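Regulatory protein SWI6 (Saccharomyces cerevisiae, PDB 2XFV) forms part of the SBF and MBF complexes, partnering SWI4 or MBP1 in cell-cycle-dependent transcription. Local coordinates at residues K85-L90 and D101-E106; T18-S23 and L30-P35. All blocks are in the same frame, centred on the assembly; numbering follows the deposited sequence.

Contact 1 (K85-L90 and D101-E106). With CA (calcium ion), chain C.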
ATOM      1  N   LYS A  85       1.880   7.671  -7.299  1.00 18.33           N
ATOM      2  CA  LYS A  85       1.109   6.908  -8.283  1.00 16.63           C
ATOM      3  C   LYS A  85       1.624   5.465  -8.364  1.00 17.46           C
ATOM      4  O   LYS A  85       0.836   4.520  -8.481  1.00 18.79           O
ATOM      5  CB  LYS A  85       1.135   7.609  -9.660  1.00 19.94           C
ATOM      6  CG  LYS A  85       0.357   6.912 -10.804  1.00 19.25           C
ATOM      7  CD  LYS A  85      -1.114   6.594 -10.447  1.00 21.46           C
ATOM      8  CE  LYS A  85      -2.012   7.842 -10.325  1.00 25.41           C
ATOM      9  NZ  LYS A  85      -3.380   7.477  -9.811  1.00 26.89           N
ATOM     10  N   CYS A  86       2.942   5.284  -8.294  1.00 17.92           N
ATOM     11  CA  CYS A  86       3.491   3.933  -8.242  1.00 15.48           C
ATOM     12  C   CYS A  86       2.904   3.175  -7.045  1.00 20.70           C
ATOM     13  O   CYS A  86       2.435   2.041  -7.189  1.00 15.81           O
ATOM     14  CB  CYS A  86       5.029   3.965  -8.177  1.00 15.48           C
ATOM     15  SG  CYS A  86       5.806   2.342  -7.909  1.00 18.74           S
ATOM     16  N   LEU A  87       2.893   3.806  -5.871  1.00 16.19           N
ATOM     17  CA  LEU A  87       2.313   3.156  -4.682  1.00 18.38           C
ATOM     18  C   LEU A  87       0.814   2.866  -4.849  1.00 19.80           C
ATOM     19  O   LEU A  87       0.328   1.787  -4.481  1.00 18.26           O
ATOM     20  CB  LEU A  87       2.573   3.990  -3.416  1.00 18.22           C
ATOM     21  CG  LEU A  87       4.052   4.056  -2.999  1.00 23.47           C
ATOM     22  CD1 LEU A  87       4.367   5.302  -2.162  1.00 22.39           C
ATOM     23  CD2 LEU A  87       4.448   2.789  -2.255  1.00 23.96           C
ATOM     24  N   GLN A  88       0.079   3.818  -5.411  1.00 17.51           N
ATOM     25  CA  GLN A  88      -1.341   3.605  -5.677  1.00 18.13           C
ATOM     26  C   GLN A  88      -1.602   2.401  -6.577  1.00 19.80           C
ATOM     27  O   GLN A  88      -2.528   1.618  -6.319  1.00 17.98           O
ATOM     28  CB  GLN A  88      -1.955   4.852  -6.312  1.00 19.60           C
ATOM     29  CG  GLN A  88      -2.234   5.961  -5.333  1.00 24.46           C
ATOM     30  CD  GLN A  88      -2.786   7.174  -6.029  1.00 29.41           C
ATOM     31  OE1 GLN A  88      -2.296   7.564  -7.088  1.00 25.88           O
ATOM     32  NE2 GLN A  88      -3.821   7.775  -5.450  1.00 24.84           N
ATOM     33  N   LEU A  89      -0.817   2.269  -7.647  1.00 17.29           N
ATOM     34  CA  LEU A  89      -0.958   1.134  -8.572  1.00 14.41           C
ATOM     35  C   LEU A  89      -0.607  -0.206  -7.910  1.00 17.08           C
ATOM     36  O   LEU A  89      -1.295  -1.204  -8.119  1.00 17.09           O
ATOM     37  CB  LEU A  89      -0.125   1.344  -9.858  1.00 14.80           C
ATOM     38  CG  LEU A  89      -0.547   2.520 -10.762  1.00 18.86           C
ATOM     39  CD1 LEU A  89       0.418   2.707 -11.951  1.00 16.85           C
ATOM     40  CD2 LEU A  89      -1.988   2.366 -11.252  1.00 21.84           C
ATOM     41  N   LEU A  90       0.459  -0.243  -7.119  1.00 18.55           N
ATOM     42  CA  LEU A  90       0.797  -1.479  -6.414  1.00 18.09           C
ATOM     43  C   LEU A  90      -0.319  -1.880  -5.454  1.00 18.70           C
ATOM     44  O   LEU A  90      -0.674  -3.062  -5.347  1.00 20.11           O
ATOM     45  CB  LEU A  90       2.114  -1.331  -5.652  1.00 16.99           C
ATOM     46  CG  LEU A  90       3.373  -1.164  -6.495  1.00 17.92           C
ATOM     47  CD1 LEU A  90       4.550  -0.852  -5.569  1.00 14.66           C
ATOM     48  CD2 LEU A  90       3.627  -2.441  -7.316  1.00 20.45           C
ATOM     49  N   ASP A 101       9.788  -5.102   0.816  1.00 25.68           N
ATOM     50  CA  ASP A 101      11.159  -4.846   1.249  0.53 27.94           C
ATOM     51  C   ASP A 101      11.832  -3.725   0.456  1.00 27.73           C
ATOM     52  O   ASP A 101      12.932  -3.295   0.803  1.00 29.59           O
ATOM     53  CB  ASP A 101      12.006  -6.120   1.186  0.53 32.42           C
ATOM     54  CG  ASP A 101      12.230  -6.602  -0.232  0.53 34.61           C
ATOM     55  OD1 ASP A 101      11.403  -6.278  -1.107  0.53 40.30           O
ATOM     56  OD2 ASP A 101      13.231  -7.309  -0.475  0.53 47.63           O
ATOM     57  N   ALA A 102      11.168  -3.247  -0.598  1.00 22.79           N
ATOM     58  CA  ALA A 102      11.702  -2.162  -1.419  1.00 27.46           C
ATOM     59  C   ALA A 102      11.200  -0.785  -0.983  1.00 32.11           C
ATOM     60  O   ALA A 102      11.565   0.232  -1.577  1.00 27.53           O
ATOM     61  CB  ALA A 102      11.382  -2.400  -2.901  1.00 29.34           C
ATOM     62  N   PHE A 103      10.356  -0.760   0.043  1.00 27.33           N
ATOM     63  CA  PHE A 103       9.778   0.488   0.552  1.00 25.45           C
ATOM     64  C   PHE A 103       9.926   0.581   2.071  1.00 32.42           C
ATOM     65  O   PHE A 103       9.728  -0.403   2.781  1.00 31.64           O
ATOM     66  CB  PHE A 103       8.307   0.617   0.137  1.00 22.03           C
ATOM     67  CG  PHE A 103       8.115   0.833  -1.344  1.00 20.86           C
ATOM     68  CD1 PHE A 103       8.232   2.102  -1.889  1.00 19.16           C
ATOM     69  CD2 PHE A 103       7.844  -0.238  -2.191  1.00 23.08           C
ATOM     70  CE1 PHE A 103       8.076   2.311  -3.258  1.00 23.02           C
ATOM     71  CE2 PHE A 103       7.686  -0.048  -3.561  1.00 24.46           C
ATOM     72  CZ  PHE A 103       7.802   1.232  -4.100  1.00 22.91           C
ATOM     73  N   GLU A 104      10.292   1.763   2.558  1.00 23.99           N
ATOM     74  CA  GLU A 104      10.418   2.006   3.994  1.00 25.89           C
ATOM     75  C   GLU A 104       9.692   3.309   4.353  1.00 25.86           C
ATOM     76  O   GLU A 104       9.308   4.073   3.468  1.00 26.41           O
ATOM     77  CB  GLU A 104      11.897   2.097   4.381  1.00 29.63           C
ATOM     78  CG  GLU A 104      12.614   3.304   3.786  1.00 37.69           C
ATOM     79  CD  GLU A 104      14.096   3.367   4.152  1.00 56.75           C
ATOM     80  OE1 GLU A 104      14.650   2.340   4.606  1.00 61.48           O
ATOM     81  OE2 GLU A 104      14.707   4.444   3.974  1.00 53.24           O
ATOM     82  N   PHE A 105       9.486   3.559   5.643  1.00 27.91           N
ATOM     83  CA  PHE A 105       8.870   4.815   6.084  1.00 27.33           C
ATOM     84  C   PHE A 105       9.775   6.009   5.769  1.00 29.05           C
ATOM     85  O   PHE A 105      11.002   5.919   5.890  1.00 30.01           O
ATOM     86  CB  PHE A 105       8.639   4.796   7.596  1.00 29.48           C
ATOM     87  CG  PHE A 105       7.479   3.937   8.039  1.00 28.92           C
ATOM     88  CD1 PHE A 105       6.539   3.482   7.132  1.00 31.05           C
ATOM     89  CD2 PHE A 105       7.324   3.613   9.380  1.00 34.21           C
ATOM     90  CE1 PHE A 105       5.477   2.705   7.550  1.00 32.11           C
ATOM     91  CE2 PHE A 105       6.257   2.840   9.803  1.00 33.36           C
ATOM     92  CZ  PHE A 105       5.343   2.383   8.883  1.00 28.03           C
ATOM     93  N   GLU A 106       9.163   7.135   5.417  1.00 29.61           N
ATOM     94  CA  GLU A 106       9.876   8.404   5.307  1.00 31.79           C
ATOM     95  C   GLU A 106      10.635   8.674   6.604  1.00 42.55           C
ATOM     96  O   GLU A 106      10.282   8.149   7.667  1.00 38.02           O
ATOM     97  CB  GLU A 106       8.878   9.545   5.080  1.00 31.32           C
ATOM     98  CG  GLU A 106       8.132   9.930   6.367  1.00 32.05           C
ATOM     99  CD  GLU A 106       6.931  10.839   6.145  1.00 36.54           C
ATOM    100  OE1 GLU A 106       6.577  11.113   4.982  1.00 33.90           O
ATOM    101  OE2 GLU A 106       6.328  11.275   7.143  1.00 33.25           O
TER
HETATM  102 CA    CA C1110       6.700  12.017   2.650  1.00 35.90          CA
HETATM  103  O   HOH W   1       4.910  13.845   3.583  1.00 35.94           O
HETATM  104  O   HOH W   2       6.153  13.117   0.416  1.00 32.46           O
HETATM  105  O   HOH W   3       9.485  11.956   2.322  1.00 50.99           O
HETATM  106  O   HOH W   4       8.024  14.188   3.505  1.00 50.36           O
HETATM  107  O   HOH W   5       7.462   9.939   1.234  1.00 31.67           O
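Phe103 sends its ring into the side of helix 83-92, where Leu87, Leu90 and Cys86 receive it. Its CB points at the helix, and CG lies anti to the carbonyl carbon (chi1 -69°), which directs the ring at the helix flank. Along one side of the ring, CD1 and then CE1 pass beneath Leu87 CD2, which lies 3.8 Å from CE1 and sits over the face, 18° off the ring normal and offset toward the rim, in a CH-pi contact. Across the ring, CE2 meets Leu90 CD1 obliquely, at 3.8 Å. At the tip, CZ is reached by both leucine methyls and, more loosely, by Cys86 SG at 4.4 Å.

In the Swi6 N-terminal domain, whose family is grouped with helix-turn-helix domains, strand 103-105 makes an antiparallel pairing with a strand of the second subunit, so the sheet continues across the dimer interface while Phe103 holds onto its own helix. Branched leucines suit a helix flank that must cradle a flat ring, and the compact thiol of Cys86 fits the buried place at the ring's far end. Beyond the strand, the acidic Glu106 turns to a calcium ion, which it binds through OE1 at 2.5 Å. Five waters and the backbone O of Asp101 of the second subunit complete the metal's shell, while Glu106 OE2 forms a salt bridge with Arg7 of that subunit.

Contact 2 (T18-S23 and L30-P35)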
ATOM      1  N   THR A  18       8.850  -5.025 -13.029  1.00 19.18           N
ATOM      2  CA  THR A  18      10.086  -4.299 -12.720  1.00 17.85           C
ATOM      3  C   THR A  18       9.788  -2.856 -12.299  1.00 17.98           C
ATOM      4  O   THR A  18       9.127  -2.108 -13.031  1.00 17.70           O
ATOM      5  CB  THR A  18      11.043  -4.276 -13.934  1.00 21.40           C
ATOM      6  OG1 THR A  18      11.362  -5.618 -14.316  1.00 20.19           O
ATOM      7  CG2 THR A  18      12.345  -3.534 -13.601  1.00 17.33           C
ATOM      8  N   LEU A  19      10.258  -2.473 -11.115  1.00 16.20           N
ATOM      9  CA  LEU A  19      10.242  -1.066 -10.713  1.00 14.78           C
ATOM     10  C   LEU A  19      11.603  -0.451 -11.038  1.00 15.46           C
ATOM     11  O   LEU A  19      12.628  -0.855 -10.495  1.00 18.38           O
ATOM     12  CB  LEU A  19       9.930  -0.910  -9.222  1.00 16.60           C
ATOM     13  CG  LEU A  19       8.629  -1.575  -8.758  1.00 20.18           C
ATOM     14  CD1 LEU A  19       8.367  -1.299  -7.265  1.00 21.06           C
ATOM     15  CD2 LEU A  19       7.441  -1.104  -9.608  1.00 20.72           C
ATOM     16  N   THR A  20      11.600   0.515 -11.947  1.00 13.99           N
ATOM     17  CA  THR A  20      12.804   1.227 -12.362  1.00 14.06           C
ATOM     18  C   THR A  20      12.654   2.684 -11.939  1.00 19.54           C
ATOM     19  O   THR A  20      11.769   3.384 -12.439  1.00 15.52           O
ATOM     20  CB  THR A  20      12.993   1.141 -13.901  1.00 15.44           C
ATOM     21  OG1 THR A  20      13.121  -0.236 -14.298  1.00 17.31           O
ATOM     22  CG2 THR A  20      14.255   1.911 -14.357  1.00 18.06           C
ATOM     23  N   ARG A  21      13.489   3.128 -10.996  1.00 17.32           N
ATOM     24  CA  ARG A  21      13.412   4.496 -10.464  1.00 15.71           C
ATOM     25  C   ARG A  21      14.598   5.355 -10.938  1.00 16.49           C
ATOM     26  O   ARG A  21      15.734   4.887 -10.946  1.00 18.15           O
ATOM     27  CB  ARG A  21      13.397   4.466  -8.920  1.00 17.61           C
ATOM     28  CG  ARG A  21      12.885   5.769  -8.261  1.00 20.08           C
ATOM     29  CD  ARG A  21      12.953   5.720  -6.717  1.00 21.30           C
ATOM     30  NE  ARG A  21      14.317   5.970  -6.264  1.00 28.64           N
ATOM     31  CZ  ARG A  21      14.752   7.126  -5.769  1.00 26.26           C
ATOM     32  NH1 ARG A  21      16.025   7.253  -5.412  1.00 19.60           N
ATOM     33  NH2 ARG A  21      13.924   8.155  -5.628  1.00 25.19           N
ATOM     34  N   ASP A  22      14.327   6.599 -11.326  1.00 15.87           N
ATOM     35  CA  ASP A  22      15.380   7.575 -11.627  1.00 14.36           C
ATOM     36  C   ASP A  22      15.667   8.333 -10.322  1.00 17.22           C
ATOM     37  O   ASP A  22      14.776   8.959  -9.763  1.00 18.57           O
ATOM     38  CB  ASP A  22      14.908   8.548 -12.717  1.00 16.80           C
ATOM     39  CG  ASP A  22      15.960   9.587 -13.089  1.00 21.88           C
ATOM     40  OD1 ASP A  22      16.540  10.218 -12.191  1.00 30.57           O
ATOM     41  OD2 ASP A  22      16.171   9.806 -14.294  1.00 24.33           O
ATOM     42  N   SER A  23      16.902   8.247  -9.827  1.00 19.92           N
ATOM     43  CA  SER A  23      17.232   8.800  -8.507  1.00 20.11           C
ATOM     44  C   SER A  23      17.246  10.324  -8.496  1.00 23.80           C
ATOM     45  O   SER A  23      17.208  10.937  -7.426  1.00 22.69           O
ATOM     46  CB  SER A  23      18.590   8.269  -8.024  1.00 21.23           C
ATOM     47  OG  SER A  23      19.643   8.829  -8.790  1.00 20.19           O
ATOM     48  N   LEU A  30       7.035   3.977 -16.662  1.00 16.18           N
ATOM     49  CA  LEU A  30       5.654   3.521 -16.882  1.00 16.02           C
ATOM     50  C   LEU A  30       5.579   2.163 -17.571  1.00 15.36           C
ATOM     51  O   LEU A  30       4.737   1.326 -17.228  1.00 14.43           O
ATOM     52  CB  LEU A  30       4.875   4.537 -17.728  1.00 15.80           C
ATOM     53  CG  LEU A  30       3.456   4.111 -18.154  1.00 16.98           C
ATOM     54  CD1 LEU A  30       2.539   3.987 -16.929  1.00 16.84           C
ATOM     55  CD2 LEU A  30       2.847   5.089 -19.193  1.00 13.76           C
ATOM     56  N   LYS A  31       6.433   1.941 -18.569  1.00 13.25           N
ATOM     57  CA  LYS A  31       6.193   0.819 -19.486  1.00 15.28           C
ATOM     58  C   LYS A  31       6.086  -0.536 -18.779  1.00 16.78           C
ATOM     59  O   LYS A  31       5.308  -1.401 -19.205  1.00 17.22           O
ATOM     60  CB  LYS A  31       7.263   0.744 -20.586  1.00 16.78           C
ATOM     61  CG  LYS A  31       8.634   0.382 -20.064  1.00 27.86           C
ATOM     62  CD  LYS A  31       9.474  -0.369 -21.096  1.00 50.40           C
ATOM     63  CE  LYS A  31       9.988   0.541 -22.184  1.00 52.03           C
ATOM     64  NZ  LYS A  31      11.093  -0.100 -22.953  1.00 58.37           N
ATOM     65  N   HIS A  32       6.874  -0.733 -17.720  1.00 15.05           N
ATOM     66  CA  HIS A  32       6.883  -1.999 -16.973  1.00 19.09           C
ATOM     67  C   HIS A  32       5.525  -2.405 -16.389  1.00 17.54           C
ATOM     68  O   HIS A  32       5.285  -3.583 -16.145  1.00 16.05           O
ATOM     69  CB  HIS A  32       7.916  -1.961 -15.829  1.00 16.35           C
ATOM     70  CG  HIS A  32       9.338  -1.849 -16.297  1.00 20.64           C
ATOM     71  ND1 HIS A  32       9.809  -2.511 -17.411  1.00 22.13           N
ATOM     72  CD2 HIS A  32      10.392  -1.168 -15.790  1.00 16.62           C
ATOM     73  CE1 HIS A  32      11.093  -2.236 -17.574  1.00 23.48           C
ATOM     74  NE2 HIS A  32      11.470  -1.421 -16.606  1.00 19.60           N
ATOM     75  N   PHE A  33       4.656  -1.429 -16.152  1.00 15.36           N
ATOM     76  CA  PHE A  33       3.345  -1.678 -15.554  1.00 15.72           C
ATOM     77  C   PHE A  33       2.287  -2.092 -16.574  1.00 19.71           C
ATOM     78  O   PHE A  33       1.241  -2.628 -16.202  1.00 17.05           O
ATOM     79  CB  PHE A  33       2.823  -0.403 -14.859  1.00 15.41           C
ATOM     80  CG  PHE A  33       3.490  -0.093 -13.546  1.00 17.36           C
ATOM     81  CD1 PHE A  33       2.970  -0.594 -12.356  1.00 20.46           C
ATOM     82  CD2 PHE A  33       4.616   0.727 -13.497  1.00 19.42           C
ATOM     83  CE1 PHE A  33       3.578  -0.303 -11.133  1.00 24.06           C
ATOM     84  CE2 PHE A  33       5.223   1.028 -12.276  1.00 20.26           C
ATOM     85  CZ  PHE A  33       4.706   0.509 -11.102  1.00 20.83           C
ATOM     86  N   LEU A  34       2.531  -1.832 -17.854  1.00 17.16           N
ATOM     87  CA  LEU A  34       1.435  -1.901 -18.834  1.00 15.98           C
ATOM     88  C   LEU A  34       0.826  -3.290 -19.099  1.00 19.46           C
ATOM     89  O   LEU A  34      -0.404  -3.414 -19.173  1.00 17.75           O
ATOM     90  CB  LEU A  34       1.805  -1.185 -20.142  1.00 14.59           C
ATOM     91  CG  LEU A  34       2.142   0.304 -19.963  1.00 15.16           C
ATOM     92  CD1 LEU A  34       2.569   0.910 -21.306  1.00 18.77           C
ATOM     93  CD2 LEU A  34       0.962   1.079 -19.370  1.00 20.47           C
ATOM     94  N   PRO A  35       1.664  -4.333 -19.270  1.00 18.19           N
ATOM     95  CA  PRO A  35       1.051  -5.658 -19.488  1.00 18.38           C
ATOM     96  C   PRO A  35       0.105  -6.101 -18.363  1.00 19.43           C
ATOM     97  O   PRO A  35      -1.006  -6.576 -18.637  1.00 18.93           O
ATOM     98  CB  PRO A  35       2.265  -6.594 -19.584  1.00 22.13           C
ATOM     99  CG  PRO A  35       3.346  -5.717 -20.174  1.00 24.92           C
ATOM    100  CD  PRO A  35       3.117  -4.342 -19.544  1.00 17.31           C
TER
HETATM  101  O   HOH W   6       7.460  -5.366 -15.889  1.00 27.16           O
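Thr20 OG1 is shared by two polar partners: Glu4 OE1 on the neighbouring strand 2-9, its stronger mate, and His32 NE2, which donates to it at 3.1 Å. The second bond is weak, because the N-H...O angle is only 120°. Strands 2-9 and 15-22 form a two-stranded antiparallel sheet, and this contact fastens the second strand to the 3-10 turn that leads into helix 34-43.

Imidazole suits the position because its edge and its face do different work. The edge carries NE2 to the hydroxyl, near the ring plane, whereas one face lies under Thr18. There, Thr18 CB stands 3.8 Å from the ring centroid, almost on the normal, in a CH-pi contact, with CG2 over the CD2-NE2 side. With OG1 of Thr18 anti to its carbonyl carbon (chi1 -59°), the hydroxyl is turned away and CB and the methyl CG2 together face the ring. Lys31 CG lies over the opposite face, toward its rim, so aliphatic groups flank the imidazole on both sides. Replacing His32 with an alanine would probably leave Thr20 OG1 with one mate fewer and open a gap beneath Thr18.

A water joins the two backbones, accepting from Thr18 N and donating to His32 O at 2.8 Å. On the buried side, apolar residues take over. Leu19 starts out away from the turn, but its branched end crosses obliquely to the ring of Phe33, where methyl CD2 comes within 3.5 Å of CZ.

Along the chain the two come in series, both segments of contact 2 preceding those of contact 1, and both lie in the Swi6 amino-terminal domain. Their centres lie 13 Å apart, yet they meet in one hydrophobic interior. Cys86 SG on helix 83-92 is 3.8 Å from Phe33 CZ, and Leu19 CD1 on strand 15-22 is 4.0 Å from Phe103 CE2. Ile81 of strand 79-81 adds to the same core, touching both Cys86 and Phe33. Contact 2 joins the strand pair 2-9 and 15-22 to the start of helix 34-43, while contact 1 brings in helix 83-92 and strand 103-105, which pairs with the second subunit and so ties this interior to the dimer interface.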